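Local coordinates for protein probable transcriptional regulator (PDB 2ESN) that probably acts as a LysR-family transcriptional regulator, pairing a DNA-binding helix-turn-helix domain with a domain expected to sense a small-molecule effector, at residues Phe103-Thr108 / Phe153-Asp158; Thr111-Leu116 / Arg254-Ala259; Ile168-Trp173 / Val279-Ser284; Pro208-Ser213 / Gln232-Leu237. All blocks are in the same frame, centred on the assembly; numbering follows the deposited sequence.

In the fold
All four interactions fall in the LysR substrate-binding region, and three of them (1, 3 and 4) reach the same mixed sheet. Interaction 1 joins parallel strands 102-107 and 153-157; interaction 3, with its centre about 9 Å away, continues the sheet through strand 278-285 to strand 168-183. Interaction 2 sets helix 109-126, which follows strand 102-107, against helix 254-264, and its centre lies about 14 Å from that of interaction 1. Interaction 4, between residues 208-213 and 232-237, is formed wholly within the chain that separates the partners of interactions 2 and 3. Interactions 2 and 4 touch the second subunit, so contacts between segments 19 to 138 residues apart bind the domain and reach that interface.

Interaction 1: residues Phe103-Thr108 / Phe153-Asp158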
# COMPACT_ATOMS: atom_id res chain seq x y z
N PHE C 103 14.21 12.77 15.69
CA PHE C 103 13.94 11.40 16.07
C PHE C 103 12.45 11.09 15.96
O PHE C 103 11.60 11.89 16.40
CB PHE C 103 14.48 11.12 17.48
CG PHE C 103 15.96 11.19 17.56
CD1 PHE C 103 16.61 12.43 17.71
CD2 PHE C 103 16.72 10.05 17.45
CE1 PHE C 103 17.99 12.54 17.73
CE2 PHE C 103 18.08 10.10 17.49
CZ PHE C 103 18.74 11.35 17.67
N VAL C 104 12.14 9.96 15.32
CA VAL C 104 10.73 9.57 15.05
C VAL C 104 10.42 8.36 15.91
O VAL C 104 11.13 7.37 15.87
CB VAL C 104 10.43 9.26 13.55
CG1 VAL C 104 8.91 8.85 13.33
CG2 VAL C 104 10.81 10.45 12.66
N PHE C 105 9.42 8.51 16.78
CA PHE C 105 9.03 7.43 17.68
C PHE C 105 7.59 7.04 17.36
O PHE C 105 6.79 7.90 17.04
CB PHE C 105 9.06 7.87 19.17
CG PHE C 105 10.43 8.07 19.77
CD1 PHE C 105 10.89 7.20 20.73
CD2 PHE C 105 11.20 9.18 19.45
CE1 PHE C 105 12.16 7.39 21.35
CE2 PHE C 105 12.46 9.42 20.11
CZ PHE C 105 12.93 8.49 21.03
N ALA C 106 7.31 5.75 17.48
CA ALA C 106 5.99 5.16 17.37
C ALA C 106 5.59 5.08 18.78
O ALA C 106 6.38 4.67 19.64
CB ALA C 106 6.07 3.74 16.85
N ALA C 107 4.37 5.50 19.08
CA ALA C 107 4.08 5.77 20.52
C ALA C 107 2.61 5.69 20.76
O ALA C 107 1.83 5.59 19.78
CB ALA C 107 4.58 7.16 20.89
N THR C 108 2.23 5.73 22.05
CA THR C 108 0.83 5.93 22.38
C THR C 108 0.67 7.25 23.18
O THR C 108 1.66 7.88 23.51
CB THR C 108 0.31 4.76 23.21
OG1 THR C 108 1.08 4.64 24.40
CG2 THR C 108 0.38 3.45 22.40
N PHE C 153 12.49 4.55 16.52
CA PHE C 153 12.21 3.80 17.73
C PHE C 153 10.71 3.57 17.95
O PHE C 153 9.89 4.28 17.42
CB PHE C 153 12.68 4.60 18.97
CG PHE C 153 14.16 4.84 19.04
CD1 PHE C 153 14.68 6.07 18.68
CD2 PHE C 153 15.00 3.86 19.52
CE1 PHE C 153 16.06 6.33 18.79
CE2 PHE C 153 16.40 4.07 19.58
CZ PHE C 153 16.93 5.31 19.25
N ALA C 154 10.38 2.61 18.80
CA ALA C 154 8.99 2.38 19.17
C ALA C 154 8.95 2.26 20.67
O ALA C 154 9.93 1.86 21.29
CB ALA C 154 8.44 1.13 18.48
N LEU C 155 7.81 2.62 21.26
CA LEU C 155 7.67 2.58 22.72
C LEU C 155 6.51 1.65 23.08
O LEU C 155 5.53 1.57 22.35
CB LEU C 155 7.32 3.99 23.26
CG LEU C 155 8.25 5.16 22.90
CD1 LEU C 155 7.75 6.50 23.50
CD2 LEU C 155 9.67 4.86 23.44
N GLY C 156 6.63 0.96 24.22
CA GLY C 156 5.53 0.13 24.74
C GLY C 156 6.06 -0.75 25.85
O GLY C 156 7.13 -0.51 26.37
N TYR C 157 5.32 -1.79 26.22
CA TYR C 157 5.80 -2.81 27.15
C TYR C 157 5.54 -4.24 26.60
O TYR C 157 4.72 -4.42 25.68
CB TYR C 157 5.28 -2.56 28.58
CG TYR C 157 3.78 -2.79 28.92
CD1 TYR C 157 2.88 -1.69 28.99
CD2 TYR C 157 3.30 -4.08 29.26
CE1 TYR C 157 1.51 -1.86 29.36
CE2 TYR C 157 1.94 -4.28 29.65
CZ TYR C 157 1.04 -3.18 29.68
OH TYR C 157 -0.29 -3.39 30.02
N ASP C 158 6.26 -5.23 27.13
CA ASP C 158 6.08 -6.63 26.66
C ASP C 158 5.00 -7.23 27.49
O ASP C 158 5.07 -7.17 28.71
CB ASP C 158 7.33 -7.54 26.80
CG ASP C 158 8.59 -7.00 26.07
OD1 ASP C 158 8.50 -6.45 24.94
OD2 ASP C 158 9.68 -7.17 26.66
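Phe105 and Phe153 turn their rings in a common direction because both first torsions place CG anti to the carbonyl carbon, at chi1 -72° and -64°. The two side chains therefore lie side by side. Their planes differ by 26° and their centroids are 5.2 Å apart, so this is a slid pair with little overlap and not a full stack. What touches is the rim of the Phe105 ring: its CD1 approaches Phe153 CB at 3.6 Å, while Phe153 CD1 stands over one face of the same ring. Leu155 adds to the patch from another direction, bringing CD2 to the edge of the Phe105 ring, 3.8 Å from CD1. Phe103 CD2 also comes to the edge of the Phe153 ring. Met297 of helix 293-303 packs on all three phenylalanines, and Leu282 of strand 278-285 touches Phe105, Phe153 and Leu155.

The backbones fix this register. Phe153 N donates to Val104 O at 3.2 Å, and Phe153 O accepts from Ala106 N at 3.0 Å, so Phe153 bridges the two residues flanking Phe105. Leu155 N then donates to Ala106 O, also at 3.0 Å. On the other face of the sheet, the methyl groups of Ala106 and Ala154 meet at 3.9 Å.

Strand 102-107 pairs in parallel with strand 131-136 as well, which places it between its two parallel neighbours. With helices 109-126 and 143-148 making the connections, this is the 2-1-3 strand order of a Rossmann-like lobe, as in the periplasmic-binding-protein fold to which LysR effector domains belong.

Interaction 2: residues Thr111-Leu116 / Arg254-Ala259; sequences TAFALL and RHAARA
Phe113 bridges the gap to His255, Ala256 and Ala259, from a helix whose local axis passes 10.6 Å from that of residues 254-259 at 84°. Its CB, which packs against Leu237 of helix 236-244, heads toward the second helix, and chi1 of 158°, with CG anti to the backbone N, carries the ring onward. CE2 then meets His255 CD2 at 3.4 Å and Ala256 CB at 3.9 Å. Across the ring, CE1 faces Ala259 CB at 3.9 Å. The tip, CZ, comes still nearer to that methyl, at 3.6 Å. The Phe113 and His255 rings are oblique to one another, with planes 53° apart.

A water completes the contact at the histidine end. It donates to Ala114 O at 2.7 Å and lies in the imidazole plane, at the ring edge, 2.9 Å from His255 NE2. Phe113 also meets Phe241 of the second subunit edge-to-face, which ties this helix pair to the interface with that subunit.

Two near-perpendicular helices are thus joined by one phenylalanine ring set against an imidazole and two alanines, with a single water linking imidazole to backbone carbonyl: the adhesion is chiefly apolar, and one polar bridge satisfies His255 NE2.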
# COMPACT_ATOMS: atom_id res chain seq x y z
N THR C 111 2.69 6.51 26.49
CA THR C 111 4.14 6.48 26.46
C THR C 111 4.67 7.89 26.09
O THR C 111 5.72 8.30 26.53
CB THR C 111 4.69 5.34 25.52
OG1 THR C 111 4.11 5.46 24.21
CG2 THR C 111 4.44 3.91 26.09
N ALA C 112 3.94 8.62 25.28
CA ALA C 112 4.30 10.03 25.04
C ALA C 112 4.26 10.82 26.36
O ALA C 112 5.20 11.58 26.70
CB ALA C 112 3.35 10.65 23.98
N PHE C 113 3.19 10.61 27.12
CA PHE C 113 3.08 11.22 28.43
C PHE C 113 4.20 10.84 29.37
O PHE C 113 4.69 11.72 30.13
CB PHE C 113 1.70 10.87 29.06
CG PHE C 113 1.67 10.98 30.58
CD1 PHE C 113 1.42 12.19 31.21
CD2 PHE C 113 1.92 9.88 31.37
CE1 PHE C 113 1.39 12.25 32.62
CE2 PHE C 113 1.91 9.94 32.74
CZ PHE C 113 1.62 11.14 33.38
N ALA C 114 4.59 9.57 29.39
CA ALA C 114 5.58 9.09 30.38
C ALA C 114 7.03 9.54 30.04
O ALA C 114 7.81 9.96 30.92
CB ALA C 114 5.47 7.55 30.62
N LEU C 115 7.36 9.50 28.76
CA LEU C 115 8.67 9.82 28.23
C LEU C 115 8.92 11.30 27.96
O LEU C 115 9.92 11.82 28.36
CB LEU C 115 8.89 9.08 26.96
CG LEU C 115 10.33 8.76 26.40
CD1 LEU C 115 10.50 9.07 24.94
CD2 LEU C 115 11.58 8.95 27.28
N LEU C 116 8.03 11.97 27.26
CA LEU C 116 8.40 13.31 26.75
C LEU C 116 8.69 14.39 27.80
O LEU C 116 9.62 15.18 27.57
CB LEU C 116 7.35 13.82 25.75
CG LEU C 116 7.30 13.12 24.37
CD1 LEU C 116 6.38 13.90 23.37
CD2 LEU C 116 8.64 13.00 23.79
N ARG C 254 -0.45 3.40 37.02
CA ARG C 254 -0.38 4.26 38.20
C ARG C 254 0.29 5.64 37.97
O ARG C 254 -0.20 6.69 38.41
CB ARG C 254 0.23 3.49 39.38
CG ARG C 254 0.15 4.28 40.73
CD ARG C 254 0.97 3.55 41.80
NE ARG C 254 0.93 4.20 43.13
CZ ARG C 254 1.84 5.09 43.63
NH1 ARG C 254 1.69 5.59 44.85
NH2 ARG C 254 2.89 5.53 42.93
N HIS C 255 1.36 5.65 37.20
CA HIS C 255 2.03 6.90 36.91
C HIS C 255 1.04 7.87 36.29
O HIS C 255 1.06 9.02 36.63
CB HIS C 255 3.18 6.64 35.90
CG HIS C 255 4.08 7.83 35.67
ND1 HIS C 255 4.79 8.45 36.68
CD2 HIS C 255 4.42 8.48 34.52
CE1 HIS C 255 5.52 9.43 36.17
NE2 HIS C 255 5.30 9.48 34.87
N ALA C 256 0.18 7.41 35.36
CA ALA C 256 -0.80 8.32 34.73
C ALA C 256 -2.00 8.70 35.65
O ALA C 256 -2.46 9.88 35.72
CB ALA C 256 -1.29 7.74 33.37
N ALA C 257 -2.53 7.71 36.35
CA ALA C 257 -3.66 7.92 37.21
C ALA C 257 -3.26 8.91 38.33
O ALA C 257 -4.04 9.82 38.68
CB ALA C 257 -4.13 6.54 37.83
N ARG C 258 -2.07 8.72 38.91
CA ARG C 258 -1.57 9.73 39.90
C ARG C 258 -1.46 11.13 39.37
O ARG C 258 -1.80 12.05 40.08
CB ARG C 258 -0.21 9.35 40.45
CG ARG C 258 -0.25 8.15 41.34
CD ARG C 258 1.16 7.82 41.84
NE ARG C 258 1.20 8.14 43.26
CZ ARG C 258 1.49 9.34 43.78
NH1 ARG C 258 1.46 9.50 45.10
NH2 ARG C 258 1.82 10.38 42.99
N ALA C 259 -0.99 11.32 38.14
CA ALA C 259 -0.91 12.66 37.52
C ALA C 259 -2.29 13.32 37.29
O ALA C 259 -2.44 14.56 37.23
CB ALA C 259 -0.18 12.55 36.19
O HOH W 1 6.94 11.12 33.16

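Interaction 3: residues Ile168-Trp173 / Val279-Ser284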
# COMPACT_ATOMS: atom_id res chain seq x y z
N ILE C 168 14.84 -7.06 16.20
CA ILE C 168 14.43 -6.09 17.23
C ILE C 168 15.18 -6.26 18.54
O ILE C 168 15.22 -7.35 19.11
CB ILE C 168 12.91 -6.13 17.52
CG1 ILE C 168 12.09 -5.84 16.25
CG2 ILE C 168 12.53 -5.18 18.66
CD1 ILE C 168 12.77 -4.93 15.24
N GLN C 169 15.79 -5.18 19.00
CA GLN C 169 16.30 -5.08 20.38
C GLN C 169 15.44 -4.06 21.21
O GLN C 169 14.84 -3.13 20.64
CB GLN C 169 17.78 -4.65 20.37
CG GLN C 169 18.01 -3.26 19.72
CD GLN C 169 19.48 -2.89 19.49
OE1 GLN C 169 20.39 -3.68 19.82
NE2 GLN C 169 19.71 -1.71 18.88
N ALA C 170 15.44 -4.23 22.53
CA ALA C 170 14.63 -3.46 23.46
C ALA C 170 15.48 -3.01 24.66
O ALA C 170 16.41 -3.72 25.08
CB ALA C 170 13.47 -4.29 23.93
N HIS C 171 15.18 -1.82 25.19
CA HIS C 171 15.84 -1.35 26.39
C HIS C 171 14.80 -0.82 27.34
O HIS C 171 13.98 0.05 26.97
CB HIS C 171 16.89 -0.28 26.05
CG HIS C 171 18.13 -0.84 25.40
ND1 HIS C 171 18.27 -0.93 24.03
CD2 HIS C 171 19.27 -1.34 25.94
CE1 HIS C 171 19.45 -1.45 23.75
NE2 HIS C 171 20.08 -1.70 24.89
N ASP C 172 14.86 -1.29 28.58
CA ASP C 172 13.88 -0.88 29.59
C ASP C 172 14.11 0.53 30.08
O ASP C 172 15.27 0.93 30.32
CB ASP C 172 13.89 -1.87 30.73
CG ASP C 172 13.56 -3.26 30.25
OD1 ASP C 172 12.84 -3.41 29.22
OD2 ASP C 172 14.03 -4.21 30.89
N TRP C 173 13.03 1.30 30.21
CA TRP C 173 13.17 2.66 30.79
C TRP C 173 12.29 3.09 31.99
O TRP C 173 12.55 4.14 32.63
CB TRP C 173 13.22 3.73 29.69
CG TRP C 173 12.01 3.76 28.80
CD1 TRP C 173 11.78 2.95 27.74
CD2 TRP C 173 10.86 4.64 28.91
NE1 TRP C 173 10.56 3.26 27.18
CE2 TRP C 173 9.99 4.32 27.85
CE3 TRP C 173 10.49 5.67 29.80
CZ2 TRP C 173 8.74 4.99 27.64
CZ3 TRP C 173 9.27 6.35 29.60
CH2 TRP C 173 8.40 5.99 28.53
N VAL C 279 6.90 -2.98 32.44
CA VAL C 279 8.16 -2.31 32.22
C VAL C 279 8.05 -1.72 30.84
O VAL C 279 7.83 -2.48 29.88
CB VAL C 279 9.37 -3.30 32.33
CG1 VAL C 279 10.67 -2.58 32.06
CG2 VAL C 279 9.40 -3.89 33.73
N LEU C 280 8.13 -0.38 30.75
CA LEU C 280 8.02 0.31 29.44
C LEU C 280 9.38 0.21 28.76
O LEU C 280 10.40 0.26 29.42
CB LEU C 280 7.64 1.79 29.59
CG LEU C 280 6.24 2.14 30.12
CD1 LEU C 280 6.02 3.64 29.97
CD2 LEU C 280 5.14 1.40 29.35
N ARG C 281 9.39 0.07 27.45
CA ARG C 281 10.66 -0.12 26.78
C ARG C 281 10.79 0.61 25.49
O ARG C 281 9.84 1.13 24.91
CB ARG C 281 11.03 -1.62 26.63
CG ARG C 281 9.89 -2.51 26.36
CD ARG C 281 10.07 -3.81 27.10
NE ARG C 281 11.30 -4.46 26.72
CZ ARG C 281 11.79 -5.56 27.30
NH1 ARG C 281 11.12 -6.12 28.31
NH2 ARG C 281 12.93 -6.09 26.85
N LEU C 282 12.04 0.70 25.09
CA LEU C 282 12.39 1.42 23.89
C LEU C 282 12.83 0.32 22.94
O LEU C 282 13.79 -0.39 23.21
CB LEU C 282 13.53 2.38 24.24
CG LEU C 282 14.13 3.13 23.07
CD1 LEU C 282 13.08 4.15 22.57
CD2 LEU C 282 15.52 3.79 23.42
N TYR C 283 12.11 0.17 21.84
CA TYR C 283 12.46 -0.79 20.82
C TYR C 283 13.14 -0.16 19.60
O TYR C 283 12.76 0.93 19.15
CB TYR C 283 11.24 -1.53 20.33
CG TYR C 283 10.38 -2.15 21.38
CD1 TYR C 283 9.28 -1.43 21.91
CD2 TYR C 283 10.58 -3.47 21.81
CE1 TYR C 283 8.45 -1.98 22.84
CE2 TYR C 283 9.73 -4.04 22.77
CZ TYR C 283 8.66 -3.28 23.27
OH TYR C 283 7.80 -3.80 24.23
N SER C 284 14.15 -0.88 19.08
CA SER C 284 14.79 -0.54 17.83
C SER C 284 15.25 -1.80 17.09
O SER C 284 15.40 -2.89 17.68
CB SER C 284 15.98 0.37 18.04
OG SER C 284 16.86 -0.26 18.94
O HOH W 2 16.55 0.16 21.96
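Gln169 and Ser284 are joined by three hydrogen bonds. Gln169 N gives its hydrogen to Ser284 O at 2.7 Å, and Ser284 N to Gln169 O at 2.8 Å. The third adds the side chains, with Gln169 NE2 donating to Ser284 OG at 3.2 Å and the hydroxyl lying close to the amide plane. Chi1 of 61° in Gln169 sets CG between the backbone N and the carbonyl carbon, and the extended chain beyond it carries the amide alongside Ser284 OG.

His171 and Leu282 form the next reciprocal pair, both bonds measuring 2.8 Å between the N of one and the O of the other. A water has three partners: it donates to Leu282 O, and also bonds His171 ND1 and Ser284 OG. Leu282 O and Ser284 OG are thus each held twice. Trp173 N to Leu280 O, at 2.9 Å and 177°, continues the series.

On the opposite face, Asp172 OD1 sits over the centre of the Arg281 guanidinium, 3.1 Å from NE. No N-H points at it, so the attraction is one of charge. Arg281 NH1 also forms a salt bridge with Asp158 OD2, modelled doubtfully short, and Asp158 OD1 accepts a hydrogen bond from Tyr283 OH. On the Leu282 side, Leu280 CB makes a CH-pi contact over the six-membered ring of Trp173.

Antiparallel pairing, alternating hydrogen-bonded and non-hydrogen-bonded pairs, joins strand 168-183 to strand 278-285 in one lobe's part of the sheet; strand 168-183 also pairs with 249-253 and 266-269, consistent with the inter-lobe strands of a periplasmic-binding-type fold.

Interaction 4: residues Pro208-Ser213 / Gln232-Leu237; sequences PWNEDS and QLPTVL
The loop that follows strand 202-206 folds over the turn between strand 228-233 and helix 236-244, at the end of two strands that run parallel in the mixed sheet, with Pro208 set against Pro234 at the centre. The two prolines are very close, their CA atoms 3.9 Å apart. Pro208 CA lies 3.7 Å from Pro234 O, and Pro234 CB comes within 4.0 Å of Pro208 CA. The closest approaches are thus between ring or CA atoms and backbone; Pro208 CB, though directed away overall, is 4.0 Å from Pro234 O and also lies over one face of the Trp209 indole.

Glu211 braces the loop from within. With chi1 of 55° and chi2 of -83° its chain doubles back, so that OE2 accepts the Trp209 N-H at 2.8 Å through its syn lone pair. Further along, the extended side chain of Gln232 reaches the backbone carbonyl of Asp212; which of its amide atoms faces that carbonyl is doubtful.

The second subunit engages Asp212 and Asn210. Asp212 forms salt bridges with Arg133 and Arg23 of that subunit, and Asn210 OD1 accepts a hydrogen bond from its Asn136 N. Gln232 itself pairs in parallel with one of its strands, carrying the sheet across the interface.

Within the chain, then, the two segments meet mainly through van der Waals contact between rigid proline rings and backbone, whereas Asp212 and the side-chain oxygen of Asn210 are engaged by the second subunit and Glu211 is used within the loop.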
# COMPACT_ATOMS: atom_id res chain seq x y z
N PRO C 208 -4.93 0.76 22.73
CA PRO C 208 -4.14 1.77 22.02
C PRO C 208 -3.95 1.43 20.55
O PRO C 208 -3.76 2.31 19.75
CB PRO C 208 -2.79 1.73 22.71
CG PRO C 208 -2.99 0.96 23.98
CD PRO C 208 -4.10 -0.01 23.68
N TRP C 209 -4.09 0.16 20.18
CA TRP C 209 -3.95 -0.19 18.77
C TRP C 209 -5.27 -0.73 18.28
O TRP C 209 -5.33 -1.62 17.42
CB TRP C 209 -2.79 -1.19 18.58
CG TRP C 209 -1.48 -0.49 18.92
CD1 TRP C 209 -0.82 0.41 18.15
CD2 TRP C 209 -0.76 -0.59 20.14
NE1 TRP C 209 0.31 0.85 18.80
CE2 TRP C 209 0.36 0.27 20.03
CE3 TRP C 209 -0.93 -1.32 21.32
CZ2 TRP C 209 1.31 0.43 21.07
CZ3 TRP C 209 0.01 -1.16 22.36
CH2 TRP C 209 1.11 -0.29 22.22
N ASN C 210 -6.35 -0.21 18.86
CA ASN C 210 -7.68 -0.63 18.45
C ASN C 210 -8.02 -2.12 18.56
O ASN C 210 -8.94 -2.59 17.87
CB ASN C 210 -7.87 -0.29 16.99
CG ASN C 210 -7.72 1.17 16.72
OD1 ASN C 210 -8.12 2.02 17.52
ND2 ASN C 210 -7.14 1.49 15.56
N GLU C 211 -7.29 -2.86 19.40
CA GLU C 211 -7.55 -4.27 19.64
C GLU C 211 -8.93 -4.53 20.22
O GLU C 211 -9.58 -3.59 20.74
CB GLU C 211 -6.43 -4.85 20.48
CG GLU C 211 -6.10 -4.18 21.83
CD GLU C 211 -5.16 -2.96 21.73
OE1 GLU C 211 -4.04 -2.97 22.27
OE2 GLU C 211 -5.54 -1.98 21.13
N ASP C 212 -9.42 -5.78 20.09
CA ASP C 212 -10.78 -6.12 20.54
C ASP C 212 -10.88 -6.43 22.05
O ASP C 212 -11.95 -6.70 22.56
CB ASP C 212 -11.45 -7.22 19.68
CG ASP C 212 -12.09 -6.67 18.38
OD1 ASP C 212 -12.21 -5.45 18.20
OD2 ASP C 212 -12.54 -7.47 17.56
N SER C 213 -9.76 -6.35 22.77
CA SER C 213 -9.79 -6.59 24.19
C SER C 213 -8.73 -5.72 24.85
O SER C 213 -7.81 -5.31 24.16
CB SER C 213 -9.47 -8.08 24.44
OG SER C 213 -8.08 -8.27 24.24
N GLN C 232 -14.39 1.39 24.98
CA GLN C 232 -12.99 1.16 24.65
C GLN C 232 -12.50 2.42 23.98
O GLN C 232 -13.23 3.03 23.19
CB GLN C 232 -12.84 -0.01 23.66
CG GLN C 232 -13.09 -1.37 24.33
CD GLN C 232 -13.23 -2.55 23.31
OE1 GLN C 232 -12.88 -3.70 23.63
NE2 GLN C 232 -13.81 -2.28 22.16
N LEU C 233 -11.26 2.82 24.27
CA LEU C 233 -10.68 4.02 23.61
C LEU C 233 -9.19 3.84 23.68
O LEU C 233 -8.71 3.05 24.48
CB LEU C 233 -11.10 5.36 24.27
CG LEU C 233 -10.72 5.69 25.73
CD1 LEU C 233 -11.06 7.18 26.07
CD2 LEU C 233 -11.41 4.74 26.74
N PRO C 234 -8.47 4.49 22.78
CA PRO C 234 -7.03 4.27 22.67
C PRO C 234 -6.21 5.13 23.64
O PRO C 234 -4.99 4.90 23.78
CB PRO C 234 -6.75 4.68 21.20
CG PRO C 234 -8.04 5.18 20.63
CD PRO C 234 -8.99 5.38 21.72
N THR C 235 -6.84 6.11 24.30
CA THR C 235 -6.17 7.13 25.14
C THR C 235 -6.42 6.84 26.63
O THR C 235 -7.58 6.97 27.07
CB THR C 235 -6.96 8.47 25.10
OG1 THR C 235 -7.77 8.64 23.94
CG2 THR C 235 -6.21 9.64 25.49
N VAL C 236 -5.37 6.59 27.42
CA VAL C 236 -5.39 6.53 28.89
C VAL C 236 -5.80 7.87 29.51
O VAL C 236 -6.61 7.91 30.45
CB VAL C 236 -4.02 6.12 29.46
CG1 VAL C 236 -4.12 5.76 30.96
CG2 VAL C 236 -3.59 4.93 28.82
N LEU C 237 -5.28 8.98 28.97
CA LEU C 237 -5.49 10.23 29.65
C LEU C 237 -6.93 10.69 29.49
O LEU C 237 -7.51 11.13 30.47
CB LEU C 237 -4.44 11.30 29.25
CG LEU C 237 -2.96 11.06 29.55
CD1 LEU C 237 -2.13 12.32 29.07
CD2 LEU C 237 -2.67 10.69 31.02